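Local coordinates for major extracellular endoglucanase (Xanthomonas campestris pv. campestris, PDB 4TUF), which hydrolyses internal beta-1,4-glucosidic linkages in cellulose, lichenin and cereal beta-D-glucans, here represented by its TIM-barrel catalytic domain of glycosyl hydrolase family 5, at residues R7-D12 with K190-V195; F138-Y143 with A182-V187; A81-L86 with L92-A97; H35-W38 with D44-V47; H111-A116 with W122-Y127. One frame throughout, in Å; residues are numbered along the deposited sequence.

Contact 1 (R7-D12 with K190-V195)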
# COMPACT_ATOMS: atom_id res chain seq x y z
N ARG A 7 -15.84 -12.03 1.87
CA ARG A 7 -14.88 -10.94 1.76
C ARG A 7 -13.50 -11.36 2.27
O ARG A 7 -12.79 -10.57 2.89
CB ARG A 7 -15.38 -9.71 2.53
CG ARG A 7 -16.79 -9.31 2.14
CD ARG A 7 -17.38 -8.35 3.16
NE ARG A 7 -17.42 -8.94 4.50
CZ ARG A 7 -18.38 -9.76 4.92
NH1 ARG A 7 -19.37 -10.10 4.12
NH2 ARG A 7 -18.33 -10.24 6.16
N GLN A 8 -13.15 -12.61 2.00
CA GLN A 8 -11.84 -13.15 2.34
C GLN A 8 -11.00 -13.38 1.09
O GLN A 8 -11.53 -13.72 0.04
CB GLN A 8 -11.98 -14.47 3.10
CG GLN A 8 -12.56 -14.36 4.49
CD GLN A 8 -12.96 -15.71 5.04
OE1 GLN A 8 -13.35 -16.60 4.29
NE2 GLN A 8 -12.88 -15.87 6.36
N ILE A 9 -9.69 -13.20 1.22
CA ILE A 9 -8.76 -13.51 0.14
C ILE A 9 -8.40 -14.99 0.18
O ILE A 9 -7.90 -15.47 1.19
CB ILE A 9 -7.47 -12.70 0.25
CG1 ILE A 9 -7.78 -11.21 0.33
CG2 ILE A 9 -6.55 -13.00 -0.92
CD1 ILE A 9 -6.61 -10.39 0.80
N VAL A 10 -8.66 -15.70 -0.91
CA VAL A 10 -8.25 -17.10 -0.99
C VAL A 10 -7.23 -17.27 -2.11
O VAL A 10 -7.18 -16.47 -3.04
CB VAL A 10 -9.46 -18.04 -1.20
CG1 VAL A 10 -10.65 -17.55 -0.40
CG2 VAL A 10 -9.83 -18.14 -2.66
N ASP A 11 -6.38 -18.29 -1.99
CA ASP A 11 -5.35 -18.53 -3.00
C ASP A 11 -5.84 -19.53 -4.04
O ASP A 11 -7.04 -19.82 -4.09
CB ASP A 11 -4.04 -19.02 -2.36
CG ASP A 11 -4.25 -20.18 -1.39
OD1 ASP A 11 -5.25 -20.92 -1.51
OD2 ASP A 11 -3.39 -20.35 -0.50
N ASP A 12 -4.93 -20.04 -4.85
CA ASP A 12 -5.27 -21.04 -5.86
C ASP A 12 -5.87 -22.29 -5.23
O ASP A 12 -6.82 -22.87 -5.76
CB ASP A 12 -4.04 -21.43 -6.68
CG ASP A 12 -3.76 -20.46 -7.81
OD1 ASP A 12 -4.10 -19.26 -7.67
OD2 ASP A 12 -3.19 -20.91 -8.83
N LYS A 190 -5.68 -13.91 -12.56
CA LYS A 190 -5.70 -14.46 -11.20
C LYS A 190 -5.15 -13.47 -10.17
O LYS A 190 -4.95 -13.82 -9.00
CB LYS A 190 -4.92 -15.77 -11.15
CG LYS A 190 -5.63 -16.93 -11.83
CD LYS A 190 -4.72 -18.12 -12.05
CE LYS A 190 -4.09 -18.58 -10.75
NZ LYS A 190 -3.32 -19.84 -10.91
N TRP A 191 -4.88 -12.24 -10.60
CA TRP A 191 -4.40 -11.21 -9.70
C TRP A 191 -5.53 -10.41 -9.07
O TRP A 191 -6.57 -10.20 -9.69
CB TRP A 191 -3.47 -10.24 -10.44
CG TRP A 191 -2.06 -10.71 -10.54
CD1 TRP A 191 -1.60 -11.99 -10.40
CD2 TRP A 191 -0.91 -9.90 -10.80
NE1 TRP A 191 -0.23 -12.02 -10.56
CE2 TRP A 191 0.22 -10.75 -10.81
CE3 TRP A 191 -0.72 -8.53 -11.03
CZ2 TRP A 191 1.51 -10.28 -11.03
CZ3 TRP A 191 0.57 -8.06 -11.25
CH2 TRP A 191 1.66 -8.93 -11.26
N LEU A 192 -5.32 -9.96 -7.84
CA LEU A 192 -6.24 -9.05 -7.19
C LEU A 192 -5.97 -7.61 -7.62
O LEU A 192 -4.83 -7.23 -7.91
CB LEU A 192 -6.15 -9.16 -5.67
CG LEU A 192 -6.36 -10.53 -5.04
CD1 LEU A 192 -6.22 -10.42 -3.53
CD2 LEU A 192 -7.73 -11.08 -5.40
N ILE A 193 -7.02 -6.81 -7.65
CA ILE A 193 -6.91 -5.39 -7.98
C ILE A 193 -7.18 -4.56 -6.74
O ILE A 193 -8.29 -4.58 -6.20
CB ILE A 193 -7.89 -5.00 -9.10
CG1 ILE A 193 -7.71 -5.93 -10.30
CG2 ILE A 193 -7.69 -3.55 -9.51
CD1 ILE A 193 -6.38 -5.78 -10.99
N ALA A 194 -6.16 -3.86 -6.25
CA ALA A 194 -6.37 -3.00 -5.08
C ALA A 194 -6.69 -1.58 -5.52
O ALA A 194 -5.98 -0.99 -6.35
CB ALA A 194 -5.15 -3.01 -4.18
N VAL A 195 -7.77 -1.03 -4.98
CA VAL A 195 -8.20 0.32 -5.31
C VAL A 195 -8.25 1.18 -4.06
O VAL A 195 -8.79 0.78 -3.03
CB VAL A 195 -9.57 0.33 -6.00
CG1 VAL A 195 -9.99 1.75 -6.35
CG2 VAL A 195 -9.54 -0.54 -7.24
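Lys190, just after helix 173-187, reaches toward Asp12 at the far end of segment 7-12. Its CG lies beside the backbone N, and the chain then runs extended until it bends at chi3 (55°), which swings CE and NZ round to the carboxylate. The two side chains meet at about a right angle and form a salt bridge between exposed groups. Lys190 NZ and Asp12 OD2 are modelled 2.3 Å apart, shorter than a real salt bridge would be; with Asp12 poorly ordered, the exact geometry is doubtful. Two residues further on, where strand 192-195 begins, Leu192 turns its side chain toward the short strand 9-10. Its CD1 touches CG2 of Ile9 at 3.7 Å, the two branched chains meeting at a slant. Ile9 presents CG2 because this methyl stands anti to the backbone N, while CG1 lies beside that N. The backbones keep well apart, 8.9 Å between the CA atoms of Ile9 and Leu192, so side chains alone bridge them here. Ile3 of strand 2-3 touches both residues, and Ile9 also packs on Val17 and Leu19 of strand 16-23. The antiparallel strands 2-3 and 9-10 thus lie across the start of barrel strand 192-195, consistent with the N-terminal hairpin that closes the bottom of the barrel in family 5 enzymes. Chemically the contact divides in two: a buried aliphatic touch next to the barrel wall, and a charge pair at the surface whose strength is probably moderated by solvent and by mobility of the carboxylate.

Contact 2 (F138-Y143 with A182-V187). With 2HP (dihydrogenphosphate ion), chain K.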
# COMPACT_ATOMS: atom_id res chain seq x y z
N PHE A 138 2.69 -4.13 -18.04
CA PHE A 138 4.08 -4.61 -18.07
C PHE A 138 4.39 -5.43 -16.83
O PHE A 138 4.97 -6.51 -16.91
CB PHE A 138 5.07 -3.45 -18.16
CG PHE A 138 6.51 -3.89 -18.11
CD1 PHE A 138 7.18 -4.28 -19.26
CD2 PHE A 138 7.20 -3.92 -16.90
CE1 PHE A 138 8.49 -4.69 -19.21
CE2 PHE A 138 8.52 -4.33 -16.85
CZ PHE A 138 9.16 -4.71 -18.00
N VAL A 139 4.03 -4.87 -15.69
CA VAL A 139 4.26 -5.52 -14.42
C VAL A 139 3.45 -6.81 -14.31
O VAL A 139 3.96 -7.85 -13.88
CB VAL A 139 3.92 -4.57 -13.28
CG1 VAL A 139 3.74 -5.33 -12.00
CG2 VAL A 139 5.03 -3.52 -13.14
N ALA A 140 2.19 -6.75 -14.73
CA ALA A 140 1.33 -7.92 -14.66
C ALA A 140 1.88 -9.02 -15.56
O ALA A 140 1.92 -10.19 -15.17
CB ALA A 140 -0.10 -7.56 -15.05
N ASN A 141 2.31 -8.64 -16.75
CA ASN A 141 2.85 -9.59 -17.71
C ASN A 141 4.10 -10.28 -17.20
O ASN A 141 4.30 -11.47 -17.39
CB ASN A 141 3.14 -8.88 -19.03
CG ASN A 141 3.47 -9.85 -20.13
OD1 ASN A 141 3.07 -11.01 -20.09
ND2 ASN A 141 4.20 -9.37 -21.13
N ARG A 142 4.96 -9.52 -16.52
CA ARG A 142 6.24 -10.04 -16.09
C ARG A 142 6.13 -11.02 -14.93
O ARG A 142 6.78 -12.07 -14.94
CB ARG A 142 7.16 -8.88 -15.71
CG ARG A 142 8.61 -9.27 -15.61
CD ARG A 142 9.45 -8.05 -15.34
NE ARG A 142 10.87 -8.37 -15.40
CZ ARG A 142 11.59 -8.28 -16.51
NH1 ARG A 142 11.02 -7.88 -17.63
NH2 ARG A 142 12.88 -8.58 -16.50
N TYR A 143 5.30 -10.70 -13.95
CA TYR A 143 5.27 -11.47 -12.70
C TYR A 143 4.04 -12.35 -12.53
O TYR A 143 3.81 -12.89 -11.45
CB TYR A 143 5.39 -10.51 -11.51
CG TYR A 143 6.62 -9.64 -11.60
CD1 TYR A 143 7.89 -10.20 -11.53
CD2 TYR A 143 6.52 -8.26 -11.78
CE1 TYR A 143 9.03 -9.41 -11.62
CE2 TYR A 143 7.65 -7.47 -11.88
CZ TYR A 143 8.90 -8.05 -11.80
OH TYR A 143 10.03 -7.27 -11.89
N ALA A 182 -9.16 -3.59 -16.00
CA ALA A 182 -9.31 -4.35 -17.23
C ALA A 182 -7.96 -4.70 -17.85
O ALA A 182 -7.77 -5.82 -18.32
CB ALA A 182 -10.16 -3.56 -18.23
N ALA A 183 -7.04 -3.75 -17.84
CA ALA A 183 -5.70 -3.95 -18.38
C ALA A 183 -4.96 -5.06 -17.64
O ALA A 183 -4.42 -5.98 -18.27
CB ALA A 183 -4.90 -2.66 -18.33
N VAL A 184 -4.93 -4.98 -16.32
CA VAL A 184 -4.23 -5.96 -15.51
C VAL A 184 -4.85 -7.36 -15.63
O VAL A 184 -4.13 -8.34 -15.80
CB VAL A 184 -4.21 -5.55 -14.02
CG1 VAL A 184 -3.68 -6.69 -13.16
CG2 VAL A 184 -3.36 -4.31 -13.84
N LEU A 185 -6.17 -7.45 -15.58
CA LEU A 185 -6.83 -8.76 -15.58
C LEU A 185 -6.81 -9.43 -16.96
O LEU A 185 -6.98 -10.64 -17.07
CB LEU A 185 -8.28 -8.64 -15.09
CG LEU A 185 -8.48 -8.32 -13.60
CD1 LEU A 185 -9.97 -8.33 -13.24
CD2 LEU A 185 -7.71 -9.28 -12.72
N ALA A 186 -6.58 -8.65 -18.00
CA ALA A 186 -6.47 -9.21 -19.34
C ALA A 186 -5.19 -10.03 -19.45
O ALA A 186 -5.10 -10.95 -20.26
CB ALA A 186 -6.49 -8.11 -20.39
N VAL A 187 -4.21 -9.68 -18.63
CA VAL A 187 -2.89 -10.29 -18.69
C VAL A 187 -2.67 -11.25 -17.53
O VAL A 187 -2.06 -12.30 -17.69
CB VAL A 187 -1.77 -9.24 -18.68
CG1 VAL A 187 -0.44 -9.89 -18.93
CG2 VAL A 187 -2.03 -8.19 -19.74
P 2HP K . 8.69 0.04 -19.67
O1 2HP K . 9.71 -1.07 -19.64
O2 2HP K . 8.80 0.87 -18.41
O3 2HP K . 8.93 0.91 -20.87
O4 2HP K . 7.30 -0.55 -19.73
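Ala140 and Val184 meet between two neighbouring outer helices of the TIM barrel, 129-143 and 173-187, which flank strand 149-153 in the alternating beta-alpha order of the fold. The segments run almost side by side, with a crossing angle of -19° and an axis separation of 8.7 Å. Small side chains allow this approach. The CB of Ala140 points at the second helix and reaches CG1 of Val184 at 4.1 Å; that methyl is the branch standing anti to its own backbone N, with chi1 at 171°. One turn later comes Val187, which shares the filling of the seam about equally with Ala140. The CB of Val187 comes to 4.3 Å from the CB of Ala140, and its CG1, again the methyl anti to the backbone N, is laid against Asn141. The exposed Asn141 side chain passes the valine at a slant, with its CB and OD1 both near that CG1. No hydrogen bond spans the two segments, and the pairing rests on shape. Away from this seam, the Phe138 ring turns one face to a dihydrogenphosphate ion: O1 of the ion stands 3.8 Å above the Phe138 ring plane, toward the rim, in a pocket shared with Pro63, Leu66, Arg67 and Asp135. The phenyl group thus acts as an apolar wall of the anion site, whereas Arg67 can supply charge. At the seam itself, CG1 of Val187 sits 3.5 Å from CA of Asn141 and 3.7 Å from its CB, touching the main chain and the root of the side chain together.

Contact 3 (A81-L86 with L92-A97). With 2HP (dihydrogenphosphate ion), chain E.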
# COMPACT_ATOMS: atom_id res chain seq x y z
N ALA A 81 26.93 -8.40 -2.74
CA ALA A 81 27.78 -8.79 -3.86
C ALA A 81 27.01 -9.36 -5.04
O ALA A 81 27.42 -9.21 -6.18
CB ALA A 81 28.82 -9.80 -3.39
N ASP A 82 25.89 -10.02 -4.76
CA ASP A 82 25.14 -10.67 -5.83
C ASP A 82 24.25 -9.69 -6.60
O ASP A 82 23.52 -10.11 -7.51
CB ASP A 82 24.31 -11.82 -5.26
CG ASP A 82 23.26 -11.35 -4.28
OD1 ASP A 82 23.41 -10.24 -3.73
OD2 ASP A 82 22.28 -12.10 -4.05
N LEU A 83 24.29 -8.41 -6.25
CA LEU A 83 23.54 -7.40 -7.00
C LEU A 83 24.44 -6.57 -7.90
O LEU A 83 23.96 -5.76 -8.70
CB LEU A 83 22.78 -6.47 -6.05
CG LEU A 83 21.75 -7.08 -5.11
CD1 LEU A 83 21.05 -5.98 -4.34
CD2 LEU A 83 20.75 -7.94 -5.87
N GLN A 84 25.75 -6.77 -7.78
CA GLN A 84 26.72 -6.00 -8.56
C GLN A 84 26.54 -6.20 -10.07
O GLN A 84 26.53 -7.32 -10.56
CB GLN A 84 28.14 -6.37 -8.15
CG GLN A 84 29.17 -5.31 -8.47
CD GLN A 84 30.50 -5.58 -7.80
OE1 GLN A 84 30.69 -6.62 -7.18
NE2 GLN A 84 31.42 -4.63 -7.92
N GLY A 85 26.39 -5.09 -10.79
CA GLY A 85 26.20 -5.13 -12.23
C GLY A 85 24.75 -5.17 -12.66
O GLY A 85 24.42 -4.80 -13.79
N LEU A 86 23.87 -5.63 -11.77
CA LEU A 86 22.46 -5.76 -12.10
C LEU A 86 21.78 -4.41 -12.33
O LEU A 86 22.10 -3.42 -11.67
CB LEU A 86 21.72 -6.50 -10.99
CG LEU A 86 22.17 -7.93 -10.72
CD1 LEU A 86 21.23 -8.61 -9.73
CD2 LEU A 86 22.26 -8.72 -12.02
N LEU A 92 14.72 -5.84 -8.94
CA LEU A 92 13.31 -6.04 -8.63
C LEU A 92 12.95 -7.50 -8.89
O LEU A 92 12.32 -8.15 -8.05
CB LEU A 92 12.43 -5.11 -9.47
CG LEU A 92 10.91 -5.16 -9.24
CD1 LEU A 92 10.57 -4.89 -7.78
CD2 LEU A 92 10.18 -4.16 -10.16
N ASP A 93 13.36 -8.02 -10.05
CA ASP A 93 13.14 -9.41 -10.39
C ASP A 93 13.64 -10.33 -9.28
O ASP A 93 12.94 -11.24 -8.84
CB ASP A 93 13.83 -9.77 -11.71
CG ASP A 93 13.12 -9.19 -12.92
OD1 ASP A 93 12.04 -8.58 -12.76
OD2 ASP A 93 13.65 -9.36 -14.04
N LYS A 94 14.86 -10.06 -8.81
CA LYS A 94 15.50 -10.89 -7.80
C LYS A 94 14.84 -10.77 -6.42
O LYS A 94 14.79 -11.74 -5.66
CB LYS A 94 16.98 -10.51 -7.71
CG LYS A 94 17.87 -11.61 -7.18
CD LYS A 94 19.34 -11.25 -7.35
CE LYS A 94 20.23 -12.45 -7.11
NZ LYS A 94 20.00 -13.50 -8.14
N VAL A 95 14.34 -9.58 -6.10
CA VAL A 95 13.69 -9.37 -4.80
C VAL A 95 12.33 -10.06 -4.73
O VAL A 95 12.01 -10.72 -3.74
CB VAL A 95 13.52 -7.86 -4.50
CG1 VAL A 95 12.63 -7.66 -3.29
CG2 VAL A 95 14.88 -7.21 -4.27
N ILE A 96 11.53 -9.91 -5.79
CA ILE A 96 10.23 -10.56 -5.86
C ILE A 96 10.40 -12.08 -5.84
O ILE A 96 9.60 -12.80 -5.23
CB ILE A 96 9.47 -10.11 -7.12
CG1 ILE A 96 8.93 -8.70 -6.91
CG2 ILE A 96 8.31 -11.05 -7.43
CD1 ILE A 96 8.60 -7.97 -8.19
N ALA A 97 11.46 -12.57 -6.47
CA ALA A 97 11.76 -13.99 -6.48
C ALA A 97 12.12 -14.49 -5.08
O ALA A 97 11.85 -15.65 -4.74
CB ALA A 97 12.90 -14.29 -7.47
P 2HP E . 22.24 -15.44 -5.30
O1 2HP E . 22.32 -16.87 -5.78
O2 2HP E . 23.12 -15.24 -4.08
O3 2HP E . 22.71 -14.52 -6.41
O4 2HP E . 20.81 -15.11 -4.94
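Lys94 packs on Leu83 and Leu86 and passes Asp82, carrying every contact between the segments. The apolar part is made by its methylenes: CD of Lys94 lies 3.9 Å from CD2 of Leu83 and 4.0 Å from CD1 of Leu86, crossing the first leucine obliquely and the second at about a right angle. The chain is extended up to a final bend at chi4 (65°), which turns NZ aside beyond the leucines. The polar part involves a dihydrogenphosphate ion. Its O3 lies 3.4 Å from Lys94 NZ, and its O2 is 3.3 Å from Asp82 OD2. Asp82 OD2 is 3.7 Å from Lys94 CE but 4.9 Å from Lys94 NZ, so no salt bridge forms; the lysine charge probably helps to hold the anion beside the carboxylate. The other oxygen, Asp82 OD1, accepts a hydrogen bond from NE1 of Trp42, which steadies the group. Among backbone interactions, Leu86 N bonds to Leu83 O at 3.1 Å and closes a type II beta turn. The anion pocket lies between helix 88-102 (Lys94), helix 42-51 (Lys43) and the loop after strand 56-61 (Asp82), a beta-alpha connection of the TIM barrel.

Contact 4 (H35-W38 with D44-V47)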
# COMPACT_ATOMS: atom_id res chain seq x y z
N HIS A 35 15.37 0.39 -0.06
CA HIS A 35 16.28 1.16 0.78
C HIS A 35 17.03 0.33 1.81
O HIS A 35 16.59 -0.76 2.19
CB HIS A 35 15.52 2.28 1.51
CG HIS A 35 15.30 3.50 0.68
ND1 HIS A 35 14.25 4.36 0.89
CD2 HIS A 35 16.01 4.02 -0.35
CE1 HIS A 35 14.31 5.35 0.02
NE2 HIS A 35 15.37 5.17 -0.74
N GLY A 36 18.16 0.85 2.27
CA GLY A 36 18.90 0.25 3.35
C GLY A 36 20.05 -0.64 2.92
O GLY A 36 20.75 -1.22 3.75
N LEU A 37 20.24 -0.76 1.61
CA LEU A 37 21.30 -1.62 1.10
C LEU A 37 22.66 -0.93 1.20
O LEU A 37 23.66 -1.44 0.69
CB LEU A 37 21.00 -2.04 -0.34
CG LEU A 37 19.65 -2.73 -0.53
CD1 LEU A 37 19.56 -3.47 -1.86
CD2 LEU A 37 19.33 -3.67 0.63
N TRP A 38 22.69 0.23 1.86
CA TRP A 38 23.97 0.82 2.26
C TRP A 38 24.36 0.30 3.64
O TRP A 38 25.53 0.34 4.02
CB TRP A 38 23.90 2.35 2.27
CG TRP A 38 22.76 2.91 3.08
CD1 TRP A 38 22.77 3.20 4.42
CD2 TRP A 38 21.45 3.25 2.61
NE1 TRP A 38 21.54 3.70 4.80
CE2 TRP A 38 20.72 3.74 3.71
CE3 TRP A 38 20.83 3.19 1.35
CZ2 TRP A 38 19.39 4.16 3.59
CZ3 TRP A 38 19.51 3.61 1.24
CH2 TRP A 38 18.81 4.08 2.36
N ASP A 44 19.24 -10.77 3.83
CA ASP A 44 19.18 -10.87 5.29
C ASP A 44 18.10 -9.98 5.88
O ASP A 44 17.47 -10.33 6.88
CB ASP A 44 20.54 -10.53 5.91
CG ASP A 44 21.56 -11.65 5.71
OD1 ASP A 44 21.29 -12.57 4.91
OD2 ASP A 44 22.63 -11.60 6.36
N MET A 45 17.87 -8.82 5.26
CA MET A 45 16.84 -7.91 5.72
C MET A 45 15.44 -8.49 5.47
O MET A 45 14.51 -8.27 6.25
CB MET A 45 16.99 -6.55 5.05
CG MET A 45 16.16 -5.45 5.68
SD MET A 45 16.83 -3.80 5.39
CE MET A 45 16.69 -3.69 3.62
N ILE A 46 15.28 -9.23 4.38
CA ILE A 46 14.01 -9.90 4.11
C ILE A 46 13.79 -11.02 5.12
O ILE A 46 12.71 -11.16 5.68
CB ILE A 46 13.97 -10.47 2.68
CG1 ILE A 46 13.82 -9.33 1.66
CG2 ILE A 46 12.83 -11.46 2.52
CD1 ILE A 46 13.92 -9.79 0.23
N VAL A 47 14.84 -11.80 5.35
CA VAL A 47 14.82 -12.89 6.33
C VAL A 47 14.36 -12.38 7.69
O VAL A 47 13.61 -13.06 8.39
CB VAL A 47 16.22 -13.55 6.45
CG1 VAL A 47 16.35 -14.32 7.76
CG2 VAL A 47 16.49 -14.45 5.26
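Met45 lays its terminal methyl against the backbone of the loop at His35 and against the side chain of Leu37. The thioether leaves helix 42-51 extended, CG anti to the backbone N (chi1 -167°), and bends only at its last torsion, chi3 63°, so that CE rather than SD faces these two partners; SD has its own hydrogen-bond partner outside the segments. One of the two is polar: Met45 CE stands 3.3 Å from the carbonyl O of His35, in front of that oxygen, with a C=O to CE angle of about 156°. The other is apolar, with Met45 CE 4.0 Å from CD2 of Leu37 where the two side chains slant across each other. Between these partners the loop passes through Gly36, whose positive phi turns the chain and whose lack of a side chain lets the methionine end lie close to the main chain. Met34 and Trp314 also touch Met45. The loop is tied down on its own account, through backbone hydrogen bonds of His35 with Phe25 and of Leu37 with Asp76, and by the Trp38 ring set edge-to-face with that of Trp329. The segments thus join the connection after barrel strand 16-23 to the helix that follows it. No hydrogen bond crosses this buried contact, so its adhesion comes mainly from dispersion, and the close approach of methyl to carbonyl should not be pressed further.

Contact 5 (H111-A116 with W122-Y127). With 2HP (dihydrogenphosphate ion), chain J.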
# COMPACT_ATOMS: atom_id res chain seq x y z
N HIS A 111 3.48 3.68 -7.52
CA HIS A 111 3.52 4.68 -6.47
C HIS A 111 3.64 6.10 -6.99
O HIS A 111 2.95 7.01 -6.53
CB HIS A 111 4.68 4.38 -5.53
CG HIS A 111 4.47 4.87 -4.13
ND1 HIS A 111 3.71 4.18 -3.21
CD2 HIS A 111 4.93 5.97 -3.49
CE1 HIS A 111 3.71 4.84 -2.07
NE2 HIS A 111 4.44 5.92 -2.21
N THR A 112 4.54 6.30 -7.96
CA THR A 112 4.79 7.63 -8.49
C THR A 112 5.14 7.55 -9.96
O THR A 112 5.84 6.63 -10.39
CB THR A 112 5.94 8.33 -7.74
OG1 THR A 112 6.38 9.47 -8.49
CG2 THR A 112 7.10 7.39 -7.54
N PRO A 113 4.65 8.52 -10.75
CA PRO A 113 4.92 8.57 -12.20
C PRO A 113 6.33 9.02 -12.56
O PRO A 113 6.72 8.83 -13.71
CB PRO A 113 3.90 9.58 -12.71
CG PRO A 113 3.67 10.49 -11.54
CD PRO A 113 3.74 9.60 -10.33
N ASP A 114 7.09 9.58 -11.61
CA ASP A 114 8.38 10.19 -11.94
C ASP A 114 9.46 9.98 -10.90
O ASP A 114 10.40 10.78 -10.81
CB ASP A 114 8.20 11.70 -12.18
CG ASP A 114 7.56 12.42 -11.00
OD1 ASP A 114 7.70 11.98 -9.84
OD2 ASP A 114 6.90 13.46 -11.24
N CYS A 115 9.33 8.93 -10.09
CA CYS A 115 10.34 8.62 -9.08
C CYS A 115 10.57 9.79 -8.12
O CYS A 115 11.68 9.97 -7.60
CB CYS A 115 11.65 8.20 -9.77
SG CYS A 115 11.57 6.54 -10.51
N ALA A 116 9.52 10.57 -7.88
CA ALA A 116 9.56 11.67 -6.93
C ALA A 116 8.23 11.79 -6.18
O ALA A 116 7.88 10.93 -5.37
CB ALA A 116 9.90 12.98 -7.63
N TRP A 122 -4.02 10.00 -12.13
CA TRP A 122 -3.26 8.85 -12.62
C TRP A 122 -2.34 9.24 -13.78
O TRP A 122 -1.68 8.39 -14.37
CB TRP A 122 -4.22 7.74 -13.04
CG TRP A 122 -5.27 8.20 -14.00
CD1 TRP A 122 -5.27 8.03 -15.36
CD2 TRP A 122 -6.46 8.92 -13.68
NE1 TRP A 122 -6.39 8.61 -15.89
CE2 TRP A 122 -7.14 9.16 -14.89
CE3 TRP A 122 -7.01 9.40 -12.49
CZ2 TRP A 122 -8.35 9.85 -14.94
CZ3 TRP A 122 -8.21 10.09 -12.54
CH2 TRP A 122 -8.87 10.31 -13.76
N TYR A 123 -2.30 10.53 -14.09
CA TYR A 123 -1.50 11.03 -15.20
C TYR A 123 -0.96 12.41 -14.90
O TYR A 123 -1.52 13.13 -14.07
CB TYR A 123 -2.32 11.08 -16.49
CG TYR A 123 -3.50 12.04 -16.45
CD1 TYR A 123 -4.74 11.64 -15.94
CD2 TYR A 123 -3.39 13.33 -16.95
CE1 TYR A 123 -5.81 12.51 -15.91
CE2 TYR A 123 -4.47 14.20 -16.93
CZ TYR A 123 -5.67 13.79 -16.41
OH TYR A 123 -6.74 14.66 -16.40
N THR A 124 0.12 12.78 -15.58
CA THR A 124 0.70 14.11 -15.42
C THR A 124 1.01 14.72 -16.78
O THR A 124 0.67 14.17 -17.82
CB THR A 124 2.00 14.07 -14.61
OG1 THR A 124 3.02 13.43 -15.38
CG2 THR A 124 1.79 13.30 -13.31
N GLY A 125 1.70 15.85 -16.76
CA GLY A 125 2.09 16.51 -18.00
C GLY A 125 3.25 15.82 -18.70
O GLY A 125 3.66 16.27 -19.77
N SER A 126 3.78 14.76 -18.11
CA SER A 126 4.88 14.01 -18.72
C SER A 126 4.67 12.50 -18.59
O SER A 126 5.56 11.71 -18.87
CB SER A 126 6.22 14.40 -18.09
OG SER A 126 6.38 13.81 -16.81
N TYR A 127 3.48 12.11 -18.15
CA TYR A 127 3.14 10.70 -17.98
C TYR A 127 1.66 10.50 -18.29
O TYR A 127 0.79 10.88 -17.49
CB TYR A 127 3.50 10.25 -16.57
CG TYR A 127 3.38 8.77 -16.33
CD1 TYR A 127 4.33 7.88 -16.83
CD2 TYR A 127 2.34 8.25 -15.57
CE1 TYR A 127 4.23 6.52 -16.61
CE2 TYR A 127 2.23 6.88 -15.34
CZ TYR A 127 3.18 6.03 -15.86
OH TYR A 127 3.08 4.68 -15.63
P 2HP J . 7.36 16.39 -8.25
O1 2HP J . 7.47 14.92 -8.59
O2 2HP J . 5.97 16.69 -7.74
O3 2HP J . 8.36 16.73 -7.17
O4 2HP J . 7.63 17.23 -9.48
O HOH W 1 5.30 13.26 -13.74
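Pro113 fits against Tyr127 and Thr124, and this is the tight part of the contact. Pro113 CB lies 3.5 Å from Tyr127 CD2; CB, CA and the carbonyl O of the proline all lie over one face of the tyrosine ring, CB nearest. Tyr127 offers that face because CG stands anti to its backbone N (chi1 -172°). The next carbon of the Pro113 ring, CG, meets the methyl CG2 of Thr124 at 3.8 Å. The buried phenol is fixed from beyond: Tyr127 OH hydrogen-bonds to Asp135 and to His110. Each segment is folded on itself by an ST turn. Thr112 OG1 takes the N-H of Asp114 almost straight (171°), and Thr124 OG1 takes that of Ser126, 165° at the hydrogen. Thr124 N also bonds to Tyr127 O, closing the second loop. The outer side is much looser, and a water does the bridging. It donates to Asp114 OD2 at 3.0 Å and is hydrogen-bonded to Thr124 OG1 at 2.8 Å, with a weak bond to Ser126 OG. Beside it Asp114 and Ala116 border a dihydrogenphosphate ion, whose O1 is 3.1 Å from Asp114 OD2; Gly117 N hydrogen-bonds to the ion. The disulfide from Cys115 to Cys62 ties this rim to the loop after the preceding barrel strand. The whole is a long beta-alpha loop after strand 105-110, on the catalytic rim of the TIM barrel; the side chain of Pro113 is about 10 Å from that of Glu157, the probable proton donor.

In the fold
Four of the contacts form a chain round the barrel. Contact 1 meets contact 2 through Trp191, whose CZ3 lies 3.5 Å from CA of Ala140, while CD1 of Ile193 packs on CG1 of Val184 at 3.6 Å. Contact 2 is joined to contact 3 by charge: Arg142 NH2 makes a 2.7 Å salt bridge to Asp93 OD2, and Tyr143 OH probably hydrogen-bonds to OD1 of the same aspartate. Contact 3 touches contact 4 where CD1 of Leu83 packs 3.8 Å from CD1 of Leu37. Contact 5 stands apart, its nearest atoms about 9 Å from contacts 2 and 4, and it approaches the probable catalytic centre; the others lie away from it.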